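Local coordinates for protein cytosine-specific methyltransferase (Escherichia coli O157:H7 EDL933, PDB 3G7U) that probably transfers a methyl group from S-adenosyl-L-methionine to carbon 5 of cytosine in DNA, as other members of the C5-methyltransferase family do, at residues A[10-15]-A[332-337]; A[33-38]-A[340-345]; A[121-126]-A[130-135]. All blocks are in the same frame, centred on the assembly; numbering follows the deposited sequence.

Interaction 1. Residues A[10-15]-A[332-337]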
loop_
_atom_site.group_PDB
_atom_site.type_symbol
_atom_site.label_atom_id
_atom_site.label_comp_id
_atom_site.label_asym_id
_atom_site.label_seq_id
_atom_site.Cartn_x
_atom_site.Cartn_y
_atom_site.Cartn_z
ATOM N N SER A 10 8.588 3.498 -3.465
ATOM C CA SER A 10 7.337 2.915 -3.881
ATOM C C SER A 10 6.980 1.612 -3.166
ATOM O O SER A 10 5.781 1.217 -3.124
ATOM C CB SER A 10 7.407 2.600 -5.389
ATOM O OG SER A 10 8.384 1.572 -5.664
ATOM N N GLY A 11 7.996 0.917 -2.635
ATOM C CA GLY A 11 7.813 -0.480 -2.187
ATOM C C GLY A 11 7.198 -1.286 -3.312
ATOM O O GLY A 11 7.493 -1.041 -4.507
ATOM N N VAL A 12 6.283 -2.207 -2.973
ATOM C CA VAL A 12 5.712 -3.086 -4.024
ATOM C C VAL A 12 4.593 -2.467 -4.822
ATOM O O VAL A 12 4.235 -2.988 -5.876
ATOM C CB VAL A 12 5.130 -4.420 -3.439
ATOM C CG1 VAL A 12 6.236 -5.200 -2.807
ATOM C CG2 VAL A 12 4.001 -4.140 -2.429
ATOM N N GLY A 13 4.076 -1.336 -4.345
ATOM C CA GLY A 13 3.140 -0.548 -5.134
ATOM C C GLY A 13 1.719 -0.433 -4.605
ATOM O O GLY A 13 0.779 -0.327 -5.394
ATOM N N GLY A 14 1.546 -0.469 -3.289
ATOM C CA GLY A 14 0.230 -0.142 -2.702
ATOM C C GLY A 14 -0.267 1.254 -3.148
ATOM O O GLY A 14 -1.392 1.390 -3.617
ATOM N N LEU A 15 0.572 2.279 -2.992
ATOM C CA LEU A 15 0.174 3.644 -3.351
ATOM C C LEU A 15 0.099 3.759 -4.868
ATOM O O LEU A 15 -0.768 4.444 -5.385
ATOM C CB LEU A 15 1.204 4.634 -2.786
ATOM C CG LEU A 15 0.846 6.099 -2.863
ATOM C CD1 LEU A 15 -0.313 6.382 -1.834
ATOM C CD2 LEU A 15 2.087 6.909 -2.475
ATOM N N ASP A 332 -6.790 -9.865 -5.288
ATOM C CA ASP A 332 -6.260 -11.221 -5.455
ATOM C C ASP A 332 -5.326 -11.421 -6.618
ATOM O O ASP A 332 -4.537 -12.355 -6.587
ATOM C CB ASP A 332 -7.398 -12.244 -5.598
ATOM C CG ASP A 332 -7.977 -12.651 -4.285
ATOM O OD1 ASP A 332 -7.448 -12.269 -3.224
ATOM O OD2 ASP A 332 -8.978 -13.414 -4.302
ATOM N N TRP A 333 -5.404 -10.553 -7.633
ATOM C CA TRP A 333 -4.525 -10.650 -8.811
ATOM C C TRP A 333 -3.140 -9.998 -8.628
ATOM O O TRP A 333 -2.277 -10.146 -9.473
ATOM C CB TRP A 333 -5.236 -10.104 -10.077
ATOM C CG TRP A 333 -5.824 -8.713 -9.944
ATOM C CD1 TRP A 333 -7.116 -8.403 -9.672
ATOM C CD2 TRP A 333 -5.129 -7.438 -10.095
ATOM N NE1 TRP A 333 -7.295 -7.031 -9.671
ATOM C CE2 TRP A 333 -6.097 -6.416 -9.929
ATOM C CE3 TRP A 333 -3.799 -7.077 -10.384
ATOM C CZ2 TRP A 333 -5.779 -5.048 -10.001
ATOM C CZ3 TRP A 333 -3.474 -5.727 -10.463
ATOM C CH2 TRP A 333 -4.458 -4.721 -10.269
ATOM N N PHE A 334 -2.942 -9.320 -7.495
ATOM C CA PHE A 334 -1.651 -8.702 -7.188
ATOM C C PHE A 334 -0.703 -9.818 -6.743
ATOM O O PHE A 334 -1.048 -10.646 -5.907
ATOM C CB PHE A 334 -1.830 -7.625 -6.109
ATOM C CG PHE A 334 -0.697 -6.648 -6.043
ATOM C CD1 PHE A 334 -0.772 -5.434 -6.755
ATOM C CD2 PHE A 334 0.448 -6.948 -5.323
ATOM C CE1 PHE A 334 0.296 -4.523 -6.736
ATOM C CE2 PHE A 334 1.530 -6.021 -5.281
ATOM C CZ PHE A 334 1.428 -4.823 -5.995
ATOM N N ARG A 335 0.507 -9.842 -7.296
ATOM C CA ARG A 335 1.411 -10.954 -7.063
ATOM C C ARG A 335 2.558 -10.516 -6.178
ATOM O O ARG A 335 3.206 -9.514 -6.469
ATOM C CB ARG A 335 1.971 -11.438 -8.390
ATOM C CG ARG A 335 2.731 -12.763 -8.276
ATOM C CD ARG A 335 3.117 -13.253 -9.680
ATOM N NE ARG A 335 3.856 -14.508 -9.602
ATOM C CZ ARG A 335 3.954 -15.388 -10.597
ATOM N NH1 ARG A 335 3.319 -15.156 -11.746
ATOM N NH2 ARG A 335 4.653 -16.523 -10.428
ATOM N N PHE A 336 2.811 -11.251 -5.102
ATOM C CA PHE A 336 3.896 -10.872 -4.170
ATOM C C PHE A 336 5.069 -11.813 -4.323
ATOM O O PHE A 336 4.991 -12.795 -5.063
ATOM C CB PHE A 336 3.400 -10.921 -2.715
ATOM C CG PHE A 336 2.349 -9.911 -2.438
ATOM C CD1 PHE A 336 2.706 -8.624 -2.089
ATOM C CD2 PHE A 336 0.994 -10.214 -2.631
ATOM C CE1 PHE A 336 1.730 -7.640 -1.901
ATOM C CE2 PHE A 336 -0.005 -9.232 -2.443
ATOM C CZ PHE A 336 0.368 -7.951 -2.061
ATOM N N HIS A 337 6.171 -11.525 -3.625
ATOM C CA HIS A 337 7.289 -12.457 -3.594
ATOM C C HIS A 337 6.831 -13.832 -3.123
ATOM O O HIS A 337 5.929 -13.949 -2.277
ATOM C CB HIS A 337 8.379 -11.925 -2.655
ATOM C CG HIS A 337 9.712 -12.589 -2.849
ATOM N ND1 HIS A 337 10.082 -13.735 -2.170
ATOM C CD2 HIS A 337 10.760 -12.269 -3.651
ATOM C CE1 HIS A 337 11.299 -14.093 -2.545
ATOM N NE2 HIS A 337 11.728 -13.230 -3.452
#

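Interaction 2. Residues A[33-38]-A[340-345]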
loop_
_atom_site.group_PDB
_atom_site.type_symbol
_atom_site.label_atom_id
_atom_site.label_comp_id
_atom_site.label_asym_id
_atom_site.label_seq_id
_atom_site.Cartn_x
_atom_site.Cartn_y
_atom_site.Cartn_z
ATOM N N ASP A 33 14.929 -1.253 -2.395
ATOM C CA ASP A 33 14.983 -2.656 -2.041
ATOM C C ASP A 33 14.744 -3.495 -3.272
ATOM O O ASP A 33 13.725 -3.361 -3.916
ATOM C CB ASP A 33 13.929 -2.967 -0.965
ATOM C CG ASP A 33 13.957 -4.409 -0.530
ATOM O OD1 ASP A 33 14.692 -4.703 0.426
ATOM O OD2 ASP A 33 13.236 -5.237 -1.117
ATOM N N GLN A 34 15.656 -4.422 -3.560
ATOM C CA GLN A 34 15.582 -5.225 -4.751
ATOM C C GLN A 34 14.334 -6.093 -4.802
ATOM O O GLN A 34 13.689 -6.165 -5.820
ATOM C CB GLN A 34 16.827 -6.111 -4.860
ATOM C CG GLN A 34 16.826 -7.007 -6.085
ATOM C CD GLN A 34 17.871 -8.096 -5.970
ATOM O OE1 GLN A 34 19.070 -7.821 -6.031
ATOM N NE2 GLN A 34 17.422 -9.338 -5.767
ATOM N N HIS A 35 13.958 -6.717 -3.689
ATOM C CA HIS A 35 12.758 -7.535 -3.712
ATOM C C HIS A 35 11.465 -6.723 -3.926
ATOM O O HIS A 35 10.576 -7.148 -4.671
ATOM C CB HIS A 35 12.634 -8.325 -2.409
ATOM C CG HIS A 35 13.747 -9.297 -2.211
ATOM N ND1 HIS A 35 13.898 -10.418 -2.998
ATOM C CD2 HIS A 35 14.798 -9.287 -1.361
ATOM C CE1 HIS A 35 14.975 -11.079 -2.617
ATOM N NE2 HIS A 35 15.537 -10.416 -1.622
ATOM N N ALA A 36 11.374 -5.591 -3.234
ATOM C CA ALA A 36 10.233 -4.700 -3.352
ATOM C C ALA A 36 10.123 -4.185 -4.766
ATOM O O ALA A 36 9.059 -4.268 -5.374
ATOM C CB ALA A 36 10.343 -3.560 -2.375
ATOM N N ILE A 37 11.232 -3.693 -5.335
ATOM C CA ILE A 37 11.106 -3.155 -6.687
ATOM C C ILE A 37 10.900 -4.222 -7.760
ATOM O O ILE A 37 10.209 -3.974 -8.761
ATOM C CB ILE A 37 12.282 -2.217 -7.097
ATOM C CG1 ILE A 37 11.814 -1.257 -8.205
ATOM C CG2 ILE A 37 13.546 -3.020 -7.494
ATOM C CD1 ILE A 37 12.854 -0.255 -8.589
ATOM N N ASN A 38 11.454 -5.421 -7.576
ATOM C CA ASN A 38 11.153 -6.495 -8.496
ATOM C C ASN A 38 9.677 -6.813 -8.436
ATOM O O ASN A 38 9.043 -7.055 -9.459
ATOM C CB ASN A 38 11.990 -7.739 -8.157
ATOM C CG ASN A 38 13.426 -7.595 -8.612
ATOM O OD1 ASN A 38 13.756 -6.677 -9.372
ATOM N ND2 ASN A 38 14.291 -8.493 -8.145
ATOM N N LYS A 340 7.084 -16.430 2.278
ATOM C CA LYS A 340 6.249 -15.817 3.305
ATOM C C LYS A 340 6.960 -14.651 3.964
ATOM O O LYS A 340 6.372 -13.614 4.193
ATOM C CB LYS A 340 5.869 -16.846 4.372
ATOM C CG LYS A 340 4.809 -17.832 3.912
ATOM C CD LYS A 340 4.499 -18.845 5.002
ATOM C CE LYS A 340 5.521 -19.978 5.017
ATOM N NZ LYS A 340 5.511 -20.782 3.765
ATOM N N TRP A 341 8.237 -14.854 4.260
ATOM C CA TRP A 341 9.070 -13.854 4.887
ATOM C C TRP A 341 8.999 -12.512 4.132
ATOM O O TRP A 341 8.727 -11.462 4.724
ATOM C CB TRP A 341 10.519 -14.368 4.896
ATOM C CG TRP A 341 11.462 -13.305 5.229
ATOM C CD1 TRP A 341 12.199 -12.547 4.355
ATOM C CD2 TRP A 341 11.729 -12.798 6.526
ATOM N NE1 TRP A 341 12.920 -11.605 5.041
ATOM C CE2 TRP A 341 12.660 -11.744 6.378
ATOM C CE3 TRP A 341 11.284 -13.140 7.812
ATOM C CZ2 TRP A 341 13.152 -11.027 7.463
ATOM C CZ3 TRP A 341 11.774 -12.429 8.894
ATOM C CH2 TRP A 341 12.704 -11.382 8.713
ATOM N N HIS A 342 9.246 -12.559 2.828
ATOM C CA HIS A 342 9.272 -11.333 2.022
ATOM C C HIS A 342 7.888 -10.787 1.766
ATOM O O HIS A 342 7.695 -9.598 1.893
ATOM C CB HIS A 342 10.024 -11.531 0.708
ATOM C CG HIS A 342 11.508 -11.614 0.892
ATOM N ND1 HIS A 342 12.237 -10.592 1.463
ATOM C CD2 HIS A 342 12.392 -12.601 0.614
ATOM C CE1 HIS A 342 13.510 -10.945 1.520
ATOM N NE2 HIS A 342 13.631 -12.158 1.008
ATOM N N SER A 343 6.930 -11.652 1.439
ATOM C CA SER A 343 5.594 -11.169 1.102
ATOM C C SER A 343 4.944 -10.458 2.299
ATOM O O SER A 343 4.330 -9.416 2.126
ATOM C CB SER A 343 4.733 -12.307 0.536
ATOM O OG SER A 343 4.639 -13.395 1.460
ATOM N N PHE A 344 5.115 -10.989 3.522
ATOM C CA PHE A 344 4.525 -10.346 4.701
ATOM C C PHE A 344 5.105 -8.964 4.954
ATOM O O PHE A 344 4.373 -8.033 5.333
ATOM C CB PHE A 344 4.706 -11.210 5.949
ATOM C CG PHE A 344 3.664 -12.283 6.094
ATOM C CD1 PHE A 344 4.015 -13.617 5.955
ATOM C CD2 PHE A 344 2.356 -11.961 6.366
ATOM C CE1 PHE A 344 3.080 -14.614 6.087
ATOM C CE2 PHE A 344 1.400 -12.966 6.490
ATOM C CZ PHE A 344 1.762 -14.279 6.343
ATOM N N ARG A 345 6.420 -8.839 4.791
ATOM C CA ARG A 345 7.069 -7.523 4.816
ATOM C C ARG A 345 6.537 -6.616 3.707
ATOM O O ARG A 345 6.182 -5.474 3.998
ATOM C CB ARG A 345 8.593 -7.638 4.753
ATOM C CG ARG A 345 9.193 -8.085 6.072
ATOM C CD ARG A 345 10.576 -8.736 5.880
ATOM N NE ARG A 345 11.569 -7.798 5.359
ATOM C CZ ARG A 345 12.329 -7.005 6.116
ATOM N NH1 ARG A 345 12.216 -7.031 7.446
ATOM N NH2 ARG A 345 13.207 -6.182 5.541
#

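Interaction 3. Residues A[121-126]-A[130-135]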
loop_
_atom_site.group_PDB
_atom_site.type_symbol
_atom_site.label_atom_id
_atom_site.label_comp_id
_atom_site.label_asym_id
_atom_site.label_seq_id
_atom_site.Cartn_x
_atom_site.Cartn_y
_atom_site.Cartn_z
ATOM N N PRO A 121 2.288 7.052 11.853
ATOM C CA PRO A 121 2.505 7.777 13.115
ATOM C C PRO A 121 3.950 7.729 13.604
ATOM O O PRO A 121 4.620 6.711 13.447
ATOM C CB PRO A 121 1.566 7.044 14.084
ATOM C CG PRO A 121 0.389 6.697 13.203
ATOM C CD PRO A 121 1.067 6.218 11.917
ATOM N N GLY A 122 4.419 8.840 14.173
ATOM C CA GLY A 122 5.815 9.023 14.514
ATOM C C GLY A 122 6.289 10.325 13.906
ATOM O O GLY A 122 7.128 11.025 14.477
ATOM N N ILE A 123 5.730 10.642 12.739
ATOM C CA ILE A 123 6.110 11.835 11.950
ATOM C C ILE A 123 5.824 13.160 12.694
ATOM O O ILE A 123 6.615 14.109 12.622
ATOM C CB ILE A 123 5.442 11.763 10.512
ATOM C CG1 ILE A 123 5.855 12.927 9.594
ATOM C CG2 ILE A 123 3.925 11.679 10.594
ATOM C CD1 ILE A 123 7.312 13.126 9.446
ATOM N N MET A 124 4.742 13.210 13.481
ATOM C CA MET A 124 4.332 14.489 14.066
ATOM C C MET A 124 5.072 14.889 15.329
ATOM O O MET A 124 4.756 15.935 15.902
ATOM C CB MET A 124 2.816 14.564 14.275
ATOM C CG MET A 124 2.034 14.368 12.999
ATOM S SD MET A 124 2.520 15.578 11.735
ATOM C CE MET A 124 0.895 16.062 11.380
ATOM N N GLN A 125 6.071 14.102 15.744
ATOM C CA GLN A 125 6.825 14.423 16.963
ATOM C C GLN A 125 7.598 15.746 16.952
ATOM O O GLN A 125 8.104 16.190 15.915
ATOM C CB GLN A 125 7.757 13.292 17.346
ATOM C CG GLN A 125 7.067 12.010 17.732
ATOM C CD GLN A 125 8.083 10.920 18.030
ATOM O OE1 GLN A 125 8.703 10.902 19.105
ATOM N NE2 GLN A 125 8.280 10.023 17.075
ATOM N N GLU A 126 7.693 16.349 18.137
ATOM C CA GLU A 126 8.344 17.642 18.321
ATOM C C GLU A 126 9.769 17.669 17.797
ATOM O O GLU A 126 10.200 18.665 17.212
ATOM C CB GLU A 126 8.320 18.075 19.795
ATOM C CG GLU A 126 7.080 18.872 20.194
ATOM C CD GLU A 126 6.692 19.937 19.163
ATOM O OE1 GLU A 126 7.529 20.821 18.829
ATOM O OE2 GLU A 126 5.533 19.884 18.681
ATOM N N GLY A 130 11.550 20.582 13.269
ATOM C CA GLY A 130 12.619 21.238 12.494
ATOM C C GLY A 130 12.708 20.770 11.043
ATOM O O GLY A 130 12.679 21.586 10.122
ATOM N N ILE A 131 12.792 19.458 10.829
ATOM C CA ILE A 131 12.837 18.925 9.466
ATOM C C ILE A 131 11.509 19.037 8.726
ATOM O O ILE A 131 11.527 19.249 7.527
ATOM C CB ILE A 131 13.436 17.485 9.365
ATOM C CG1 ILE A 131 12.531 16.442 10.015
ATOM C CG2 ILE A 131 14.847 17.428 9.981
ATOM C CD1 ILE A 131 12.804 15.026 9.545
ATOM N N ARG A 132 10.367 18.912 9.420
ATOM C CA ARG A 132 9.066 19.128 8.777
ATOM C C ARG A 132 8.886 20.596 8.372
ATOM O O ARG A 132 8.284 20.858 7.338
ATOM C CB ARG A 132 7.882 18.676 9.652
ATOM C CG ARG A 132 7.783 17.177 9.897
ATOM C CD ARG A 132 6.391 16.765 10.410
ATOM N NE ARG A 132 5.905 17.736 11.393
ATOM C CZ ARG A 132 6.193 17.732 12.697
ATOM N NH1 ARG A 132 6.948 16.784 13.233
ATOM N NH2 ARG A 132 5.724 18.692 13.473
ATOM N N ASN A 133 9.371 21.527 9.206
ATOM C CA ASN A 133 9.286 22.945 8.878
ATOM C C ASN A 133 10.207 23.265 7.682
ATOM O O ASN A 133 9.776 23.956 6.754
ATOM C CB ASN A 133 9.574 23.853 10.101
ATOM C CG ASN A 133 8.405 23.895 11.127
ATOM O OD1 ASN A 133 8.553 24.449 12.220
ATOM N ND2 ASN A 133 7.257 23.310 10.776
ATOM N N LYS A 134 11.430 22.727 7.703
ATOM C CA LYS A 134 12.406 22.847 6.616
ATOM C C LYS A 134 11.859 22.305 5.278
ATOM O O LYS A 134 12.057 22.917 4.221
ATOM C CB LYS A 134 13.717 22.149 7.007
ATOM C CG LYS A 134 14.932 22.568 6.200
ATOM C CD LYS A 134 16.146 21.718 6.577
ATOM C CE LYS A 134 17.379 22.038 5.703
ATOM N NZ LYS A 134 17.380 21.368 4.355
ATOM N N ALA A 135 11.136 21.188 5.341
ATOM C CA ALA A 135 10.455 20.611 4.182
ATOM C C ALA A 135 9.240 21.416 3.699
ATOM O O ALA A 135 9.013 21.532 2.488
ATOM C CB ALA A 135 10.056 19.183 4.492
HETATM O O HOH W 1 4.845 18.408 16.412
#

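Interaction 1. Residues A[10-15]-A[332-337]
Val-12 meets Phe-334 and Phe-336 through apolar contact. Its CG2 methyl does the touching: it lies 4.2 Å from CE2 of Phe-334 and equally 4.2 Å from CE1 of Phe-336, so that one branch fits against two rings. The two phenylalanines are packed on each other as well, with CD2 of Phe-334 sitting over one face of Phe-336, offset toward its rim. Phe-334 reaches the glycine-rich loop because its CG stands anti to the backbone N (chi1 -161°), which carries the ring toward residues 12 and 13. Phe-336 also packs against helices 321-328 and 340-348, so large aromatic residues suit a place where several elements converge.

A second kind of contact joins a ring edge to a carbonyl. CZ of Phe-334 lies 3.4 Å from Val-12 O, which sits near the plane of the ring, where the slightly positive C-H rim faces the oxygen.

Backbone conformation shapes the loop itself. Residues 10-13 form a type II' turn with Gly-11 at its second position, where positive phi favours glycine; it is closed by a weak bond from Gly-13 N to Ser-10 O. The hydroxyl of Ser-10 adds a bond from OG to Gly-11 O, 3.0 Å long. Gly-13 occupies the N-cap position of helix 14-22 with phi at 115°, a conformation in which a CB would press on the preceding carbonyl oxygen.

The FSGVGG sequence here is the first conserved motif of the family, which in relatives lines the cofactor pocket. No hydrogen bond crosses between the segments, and the buried Val-12 O has no conventional partner, so cohesion rests on dispersion, aided weakly by the polarised aromatic edge.

Interaction 2. Residues A[33-38]-A[340-345]
This is a surface contact between two helices in which His-35 and His-342 stack face to face, joining the first turn of helix 34-43, which follows a strand of the central sheet, to the first turn of helix 340-348, late in the chain. The ring centroids are 4.1 Å apart and the planes are inclined by 28°, so the two planes diverge from parallel. Its closest approach is between CD2 of His-35 and CE1 of His-342, at 3.6 Å, and NE2 of His-35 lies 3.7 Å from NE2 of His-342. In both residues CG stands anti to the carbonyl carbon, with chi1 of -63° for His-35 and -74° for His-342, and this directs each imidazole across the gap between the helices.

His-342 is held on both faces. Opposite His-35, CD1 of Trp-341 lies over the centre of its ring, 3.4 Å above the plane, while the indole in turn has Arg-345 CD over one of its own faces. His-337 meets His-342 edge to face and also touches His-35. Flat, polarisable rings suit such a site, since they can stack while remaining partly in solvent.

Beside the stack, Asp-33 is the N-cap of helix 34-43. Its OD2 accepts from Ala-36 N at 2.8 Å, using the anti lone pair, and so satisfies an amide of the first helical turn. Its OD1 is 5.5 Å from NH2 of Arg-345, too far for a salt bridge, although the opposite charges probably attract across the groove.

Strand 25-30 passes through a short loop into helix 34-43, a beta-to-alpha connection of the Rossmann-like methyltransferase fold; here that helix is met by the one leading into the GNSVSP sequence of family motif X.

Interaction 3. Residues A[121-126]-A[130-135]
The loop 121-126 makes a type I turn from Gly-122 to Gln-125 that presents the carbonyls of Ile-123 and Gln-125 to Arg-132 on helix 129-140, the nearest CA atoms, those of Met-124 and Arg-132, being 8.5 Å apart. NH1 of Arg-132 is gripped twice. It donates to Gln-125 O at 3.0 Å and 155°; this oxygen lies in the guanidinium plane, though the nitrogen stands above the carbonyl plane. A second, weak bond runs from NH1 to Ile-123 O, 2.8 Å long but bent to 125°. A water accepts from NH2 of Arg-132 at 3.1 Å and donates to OE2 of Glu-126, and so bridges the guanidinium to the carboxylate, whose opposite charges probably attract.

Arginine's long chain also suits the apolar part. CD1 of Ile-123 rests against its CD at 3.9 Å, while SD of Met-124, brought round by bends at chi2 and chi3, lies over one guanidinium face, 4.0 Å from NE. Within the loop, Gln-125 NE2 donates to Gly-122 O at 3.0 Å, reinforcing the turn; Gly-122 has backbone angles that call for glycine.

Ile-123 also touches Cys-81, the predicted catalytic cysteine, and Tyr-100, which Arg-132 touches too. An arginine collecting carbonyls of a turn thus ties helix 129-140 to the loop after the ENV sequence, motif VI of the C5-methyltransferases, at the edge of the probable active site.

Overall arrangement
Interactions 1 and 2 are neighbours, with centres about 9 Å apart, and their segments alternate along the chain. Both fasten the stretch before and within helix 340-348 to the early part of the Rossmann-like sheet domain, interaction 1 from the buried side and interaction 2 at the surface. His-337 bridges them by packing on both stacked histidines. Interaction 3 stands apart, about 28 Å from either centre, and joins elements close in sequence beside the predicted catalytic cysteine. The chemistry follows the setting: aliphatic and phenylalanine groups in the core, imidazole rings where solvent is near, and a guanidinium from a helix, with a water, gripping the carbonyls of a partly buried loop.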